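PDB 3ZLE: apical membrane antigen 1-like protein, soluble form from Toxoplasma gondii, which may play a role in host cell invasion by sporozoites, probably at the moving junction, as a paralogue of the AMA1 surface antigen. Local coordinates for residues S30-D35 / R259-P264; S163-K168 / L199-A204. One frame throughout, in Å; residues are numbered along the deposited sequence.

Interaction 1 (30-35 with 259-264) and interaction 2 (163-168 with 199-204) lie about 11 Å apart, centre to centre. Both belong to the AMA1 ectodomain. Along the chain, interaction 2 is nested inside the long loop that interaction 1 closes. Interaction 1 brings an early loop against helix 253-262. Interaction 2 joins a loop to strand 199-202 of the five-stranded antiparallel sheet. The two meet where Gln165 OE1 lies 2.9 Å from Asp35 N, probably as a hydrogen bond, and where Val34 packs on Leu166. The contacts thus adjoin through loops 30-35 and 163-168, which brings the end of helix 253-262 and the five-stranded sheet into the same part of the ectodomain.

Interaction 1: residues S30-D35 / R259-P264; sequences SGIFVD and RVFANP
Phe33 meets Phe261 and the end of helix 253-262. Its CB starts 4.0 Å from Phe261 O. Its first torsion (chi1 -178°) swings the ring along its own carbonyl side, across the Phe261 side chain. CG stays near the same oxygen. CD1 makes the closest approach, 3.4 Å from Phe261 O, and is also 3.7 Å from Phe261 CE2. There CD1 lies over one face of the Phe261 ring. Further out, Phe33 CE1 passes Phe261 CE2 and reaches Ala262 CA at 4.2 Å. The two side chains run at about a right angle to each other. Their ring centroids are 5.4 Å apart and their planes are inclined at 51°, an oblique aromatic pair.

The end of the Phe261 ring also comes against the loop backbone: CE1 lies near Ile32 O and Phe33 CA, and CZ near Phe33 CA. Ile32 CG2 packs on Phe261 CE1 at 4.1 Å. The side-chain contacts are apolar and run from the buried Ile32 to the more exposed Phe33.

Polar bonds within each segment hold the local shape. Ser30 OG donates to Asp35 OD1 at 2.8 Å, from above the carboxylate plane, and so ties the two ends of 30-35 together. Just past the helix end, Asn263 ND2 donates to Val260 O at 2.7 Å and folds back on the last turn.

The loop 30-35, between helix 24-27 and strand 38-40, is also bonded through its backbone to the chain that follows the helix: Ile32 pairs with Ala267, and Val34 with Asp269. Strand 187-191 touches both rings through Pro189. On the helix side, Arg259 and Asn263 rest on strands 246-249 and 315-320 of the four-stranded antiparallel sheet.

Interaction 2: residues S163-K168 / L199-A204; sequences SAQLLK and LVYGSA
Gln165 overlaps the hydroxyl end of Tyr201. Tyr201 belongs to strand 199-202 of the five-stranded antiparallel sheet, in an ectodomain whose family is grouped with the PAN modules. The contact is buried and joins this sheet to the loop between strands 156-159 and 187-191.

Tyr201 points out from its strand toward the loop. With CG turned away from its own backbone nitrogen (chi1 -177°), the ring extends far enough to bridge backbones that stay well apart. Gln165 CG lies 3.4 Å from Tyr201 OH, and CD is just as near. The side chain bends at chi2 and crosses the tyrosine obliquely, with the amide plane 33° from the ring plane. This is van der Waals packing.

The amide group is fixed by other partners. Gln165 NE2 donates to Ser163 O at 3.0 Å, nearly straight on to the carbonyl. OE1 accepts from Lys55 NZ and from Asp35 N of the loop 30-35. Lys55 also makes a cation-pi contact with the Tyr201 ring, so one lysine serves both side chains.

A water completes the link between loop and strand. It sits at the edge of the Tyr201 ring, in its plane. Tyr201 OH donates to this water at 2.7 Å, and the water donates onward to Ala164 O at 3.0 Å.

Interaction 1: residues S30-D35 / R259-P264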
loop_
_atom_site.group_PDB
_atom_site.type_symbol
_atom_site.label_atom_id
_atom_site.label_comp_id
_atom_site.label_asym_id
_atom_site.label_seq_id
_atom_site.Cartn_x
_atom_site.Cartn_y
_atom_site.Cartn_z
ATOM N N SER A 30 -0.905 1.662 -9.928
ATOM C CA SER A 30 -1.942 0.647 -9.870
ATOM C C SER A 30 -2.746 0.825 -8.603
ATOM O O SER A 30 -2.523 1.768 -7.870
ATOM C CB SER A 30 -1.343 -0.728 -9.975
ATOM O OG SER A 30 -2.354 -1.679 -10.248
ATOM N N GLY A 31 -3.798 0.024 -8.431
ATOM C CA GLY A 31 -4.613 0.130 -7.229
ATOM C C GLY A 31 -3.792 -0.229 -5.992
ATOM O O GLY A 31 -2.747 -0.914 -6.089
ATOM N N ILE A 32 -4.284 0.205 -4.828
ATOM C CA ILE A 32 -3.573 0.020 -3.551
ATOM C C ILE A 32 -4.416 -0.866 -2.645
ATOM O O ILE A 32 -4.000 -1.988 -2.303
ATOM C CB ILE A 32 -3.298 1.377 -2.874
ATOM C CG1 ILE A 32 -2.473 2.278 -3.822
ATOM C CG2 ILE A 32 -2.598 1.181 -1.540
ATOM C CD1 ILE A 32 -2.520 3.744 -3.472
ATOM N N PHE A 33 -5.674 -0.469 -2.417
ATOM C CA PHE A 33 -6.591 -1.293 -1.577
ATOM C C PHE A 33 -6.761 -2.664 -2.216
ATOM O O PHE A 33 -6.330 -3.686 -1.652
ATOM C CB PHE A 33 -7.942 -0.591 -1.359
ATOM C CG PHE A 33 -8.914 -1.363 -0.470
ATOM C CD1 PHE A 33 -8.782 -1.345 0.938
ATOM C CD2 PHE A 33 -10.032 -1.963 -1.012
ATOM C CE1 PHE A 33 -9.673 -2.026 1.758
ATOM C CE2 PHE A 33 -10.944 -2.654 -0.194
ATOM C CZ PHE A 33 -10.761 -2.684 1.204
ATOM N N VAL A 34 -7.290 -2.683 -3.441
ATOM C CA VAL A 34 -7.204 -3.859 -4.309
ATOM C C VAL A 34 -6.410 -3.523 -5.587
ATOM O O VAL A 34 -6.718 -2.543 -6.307
ATOM C CB VAL A 34 -8.594 -4.344 -4.730
ATOM C CG1 VAL A 34 -8.469 -5.329 -5.901
ATOM C CG2 VAL A 34 -9.318 -4.981 -3.549
ATOM N N ASP A 35 -5.354 -4.286 -5.806
ATOM C CA ASP A 35 -4.437 -4.078 -6.923
ATOM C C ASP A 35 -4.696 -5.080 -8.023
ATOM O O ASP A 35 -4.335 -6.247 -7.921
ATOM C CB ASP A 35 -3.004 -4.194 -6.455
ATOM C CG ASP A 35 -2.020 -3.971 -7.555
ATOM O OD1 ASP A 35 -2.429 -4.095 -8.750
ATOM O OD2 ASP A 35 -0.829 -3.642 -7.239
ATOM N N ARG A 259 -7.074 4.305 8.221
ATOM C CA ARG A 259 -8.230 4.867 7.574
ATOM C C ARG A 259 -7.951 5.201 6.132
ATOM O O ARG A 259 -8.813 5.035 5.281
ATOM C CB ARG A 259 -8.665 6.124 8.317
ATOM C CG ARG A 259 -9.977 6.711 7.848
ATOM C CD ARG A 259 -10.862 7.049 9.051
ATOM N NE ARG A 259 -10.700 8.414 9.511
ATOM C CZ ARG A 259 -10.856 8.807 10.787
ATOM N NH1 ARG A 259 -11.069 7.928 11.745
ATOM N NH2 ARG A 259 -10.795 10.082 11.095
ATOM N N VAL A 260 -6.799 5.805 5.872
ATOM C CA VAL A 260 -6.472 6.205 4.536
ATOM C C VAL A 260 -6.424 4.996 3.604
ATOM O O VAL A 260 -6.890 5.057 2.467
ATOM C CB VAL A 260 -5.165 7.003 4.540
ATOM C CG1 VAL A 260 -3.986 6.158 5.006
ATOM C CG2 VAL A 260 -4.927 7.717 3.269
ATOM N N PHE A 261 -5.986 3.864 4.117
ATOM C CA PHE A 261 -5.865 2.682 3.295
ATOM C C PHE A 261 -7.262 2.132 3.001
ATOM O O PHE A 261 -7.539 1.661 1.896
ATOM C CB PHE A 261 -5.026 1.596 4.036
ATOM C CG PHE A 261 -5.005 0.268 3.322
ATOM C CD1 PHE A 261 -4.249 0.096 2.144
ATOM C CD2 PHE A 261 -5.840 -0.750 3.727
ATOM C CE1 PHE A 261 -4.215 -1.104 1.500
ATOM C CE2 PHE A 261 -5.811 -1.981 3.068
ATOM C CZ PHE A 261 -5.045 -2.125 1.922
ATOM N N ALA A 262 -8.138 2.190 3.992
ATOM C CA ALA A 262 -9.476 1.573 3.854
ATOM C C ALA A 262 -10.531 2.511 3.282
ATOM O O ALA A 262 -11.655 2.110 3.094
ATOM C CB ALA A 262 -9.950 1.010 5.189
ATOM N N ASN A 263 -10.180 3.764 3.040
ATOM C CA ASN A 263 -11.200 4.774 2.697
ATOM C C ASN A 263 -11.852 4.561 1.341
ATOM O O ASN A 263 -11.189 4.140 0.381
ATOM C CB ASN A 263 -10.653 6.189 2.818
ATOM C CG ASN A 263 -10.105 6.718 1.511
ATOM O OD1 ASN A 263 -10.845 7.278 0.707
ATOM N ND2 ASN A 263 -8.782 6.700 1.372
ATOM N N PRO A 264 -13.168 4.850 1.247
ATOM C CA PRO A 264 -13.943 4.387 0.101
ATOM C C PRO A 264 -13.442 4.969 -1.230
ATOM O O PRO A 264 -13.749 4.414 -2.306
ATOM C CB PRO A 264 -15.373 4.857 0.418
ATOM C CG PRO A 264 -15.210 5.953 1.439
ATOM C CD PRO A 264 -13.984 5.589 2.223
#

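Interaction 2: residues S163-K168 / L199-A204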
loop_
_atom_site.group_PDB
_atom_site.type_symbol
_atom_site.label_atom_id
_atom_site.label_comp_id
_atom_site.label_asym_id
_atom_site.label_seq_id
_atom_site.Cartn_x
_atom_site.Cartn_y
_atom_site.Cartn_z
ATOM N N SER A 163 -4.871 -14.477 -5.972
ATOM C CA SER A 163 -4.543 -13.073 -6.273
ATOM C C SER A 163 -5.728 -12.177 -6.038
ATOM O O SER A 163 -5.595 -10.951 -6.115
ATOM C CB SER A 163 -4.058 -12.904 -7.698
ATOM O OG SER A 163 -4.946 -13.496 -8.623
ATOM N N ALA A 164 -6.909 -12.799 -5.906
ATOM C CA ALA A 164 -8.117 -12.147 -5.388
ATOM C C ALA A 164 -7.859 -11.476 -4.064
ATOM O O ALA A 164 -7.157 -12.014 -3.201
ATOM C CB ALA A 164 -9.256 -13.171 -5.238
ATOM N N GLN A 165 -8.352 -10.259 -3.922
ATOM C CA GLN A 165 -8.145 -9.540 -2.704
ATOM C C GLN A 165 -9.455 -9.185 -2.028
ATOM O O GLN A 165 -9.487 -8.958 -0.823
ATOM C CB GLN A 165 -7.327 -8.278 -2.960
ATOM C CG GLN A 165 -5.910 -8.591 -3.351
ATOM C CD GLN A 165 -5.365 -7.616 -4.345
ATOM O OE1 GLN A 165 -5.012 -6.493 -3.995
ATOM N NE2 GLN A 165 -5.237 -8.053 -5.585
ATOM N N LEU A 166 -10.524 -9.053 -2.814
ATOM C CA LEU A 166 -11.797 -8.621 -2.238
ATOM C C LEU A 166 -12.969 -9.458 -2.723
ATOM O O LEU A 166 -13.260 -9.507 -3.919
ATOM C CB LEU A 166 -12.044 -7.109 -2.435
ATOM C CG LEU A 166 -13.473 -6.607 -2.174
ATOM C CD1 LEU A 166 -13.746 -6.654 -0.676
ATOM C CD2 LEU A 166 -13.678 -5.180 -2.696
ATOM N N LEU A 167 -13.640 -10.107 -1.781
ATOM C CA LEU A 167 -14.843 -10.898 -2.082
ATOM C C LEU A 167 -15.914 -10.560 -1.052
ATOM O O LEU A 167 -15.697 -10.693 0.174
ATOM C CB LEU A 167 -14.518 -12.429 -2.033
ATOM C CG LEU A 167 -15.652 -13.446 -2.300
ATOM C CD1 LEU A 167 -16.223 -13.247 -3.704
ATOM C CD2 LEU A 167 -15.166 -14.879 -2.141
ATOM N N LYS A 168 -17.093 -10.226 -1.535
ATOM C CA LYS A 168 -18.091 -9.494 -0.732
ATOM C C LYS A 168 -19.487 -9.953 -1.212
ATOM O O LYS A 168 -19.635 -10.352 -2.370
ATOM C CB LYS A 168 -17.889 -8.002 -1.013
ATOM C CG LYS A 168 -18.568 -7.024 -0.088
ATOM C CD LYS A 168 -18.225 -5.597 -0.515
ATOM C CE LYS A 168 -18.787 -5.248 -1.897
ATOM N NZ LYS A 168 -18.245 -3.953 -2.398
ATOM N N LEU A 199 3.826 -7.453 7.835
ATOM C CA LEU A 199 3.593 -7.940 6.507
ATOM C C LEU A 199 3.869 -6.867 5.493
ATOM O O LEU A 199 3.666 -5.672 5.752
ATOM C CB LEU A 199 2.152 -8.424 6.372
ATOM C CG LEU A 199 1.850 -9.661 7.224
ATOM C CD1 LEU A 199 0.499 -10.256 6.861
ATOM C CD2 LEU A 199 2.953 -10.670 7.077
ATOM N N VAL A 200 4.243 -7.297 4.303
ATOM C CA VAL A 200 4.356 -6.394 3.168
ATOM C C VAL A 200 3.770 -7.125 2.011
ATOM O O VAL A 200 4.169 -8.245 1.760
ATOM C CB VAL A 200 5.821 -6.082 2.820
ATOM C CG1 VAL A 200 5.870 -5.040 1.706
ATOM C CG2 VAL A 200 6.551 -5.560 4.055
ATOM N N TYR A 201 2.724 -6.552 1.407
ATOM C CA TYR A 201 2.041 -7.193 0.295
ATOM C C TYR A 201 2.480 -6.484 -0.945
ATOM O O TYR A 201 2.693 -5.266 -0.934
ATOM C CB TYR A 201 0.507 -7.067 0.443
ATOM C CG TYR A 201 -0.315 -7.774 -0.642
ATOM C CD1 TYR A 201 -0.517 -7.190 -1.892
ATOM C CD2 TYR A 201 -1.036 -8.925 -0.345
ATOM C CE1 TYR A 201 -1.265 -7.834 -2.869
ATOM C CE2 TYR A 201 -1.854 -9.525 -1.287
ATOM C CZ TYR A 201 -1.962 -8.977 -2.535
ATOM O OH TYR A 201 -2.725 -9.623 -3.470
ATOM N N GLY A 202 2.718 -7.245 -2.006
ATOM C CA GLY A 202 3.170 -6.622 -3.255
ATOM C C GLY A 202 2.835 -7.454 -4.474
ATOM O O GLY A 202 2.662 -8.666 -4.377
ATOM N N SER A 203 2.895 -6.817 -5.643
ATOM C CA SER A 203 2.824 -7.522 -6.923
ATOM C C SER A 203 4.207 -8.005 -7.281
ATOM O O SER A 203 5.196 -7.487 -6.786
ATOM C CB SER A 203 2.356 -6.563 -8.027
ATOM O OG SER A 203 3.482 -6.082 -8.723
ATOM N N ALA A 204 4.290 -8.902 -8.254
ATOM C CA ALA A 204 5.581 -9.482 -8.566
ATOM C C ALA A 204 6.385 -8.442 -9.325
ATOM O O ALA A 204 7.589 -8.560 -9.475
ATOM C CB ALA A 204 5.412 -10.747 -9.397
HETATM O O HOH W 1 -4.194 -11.857 -2.975
#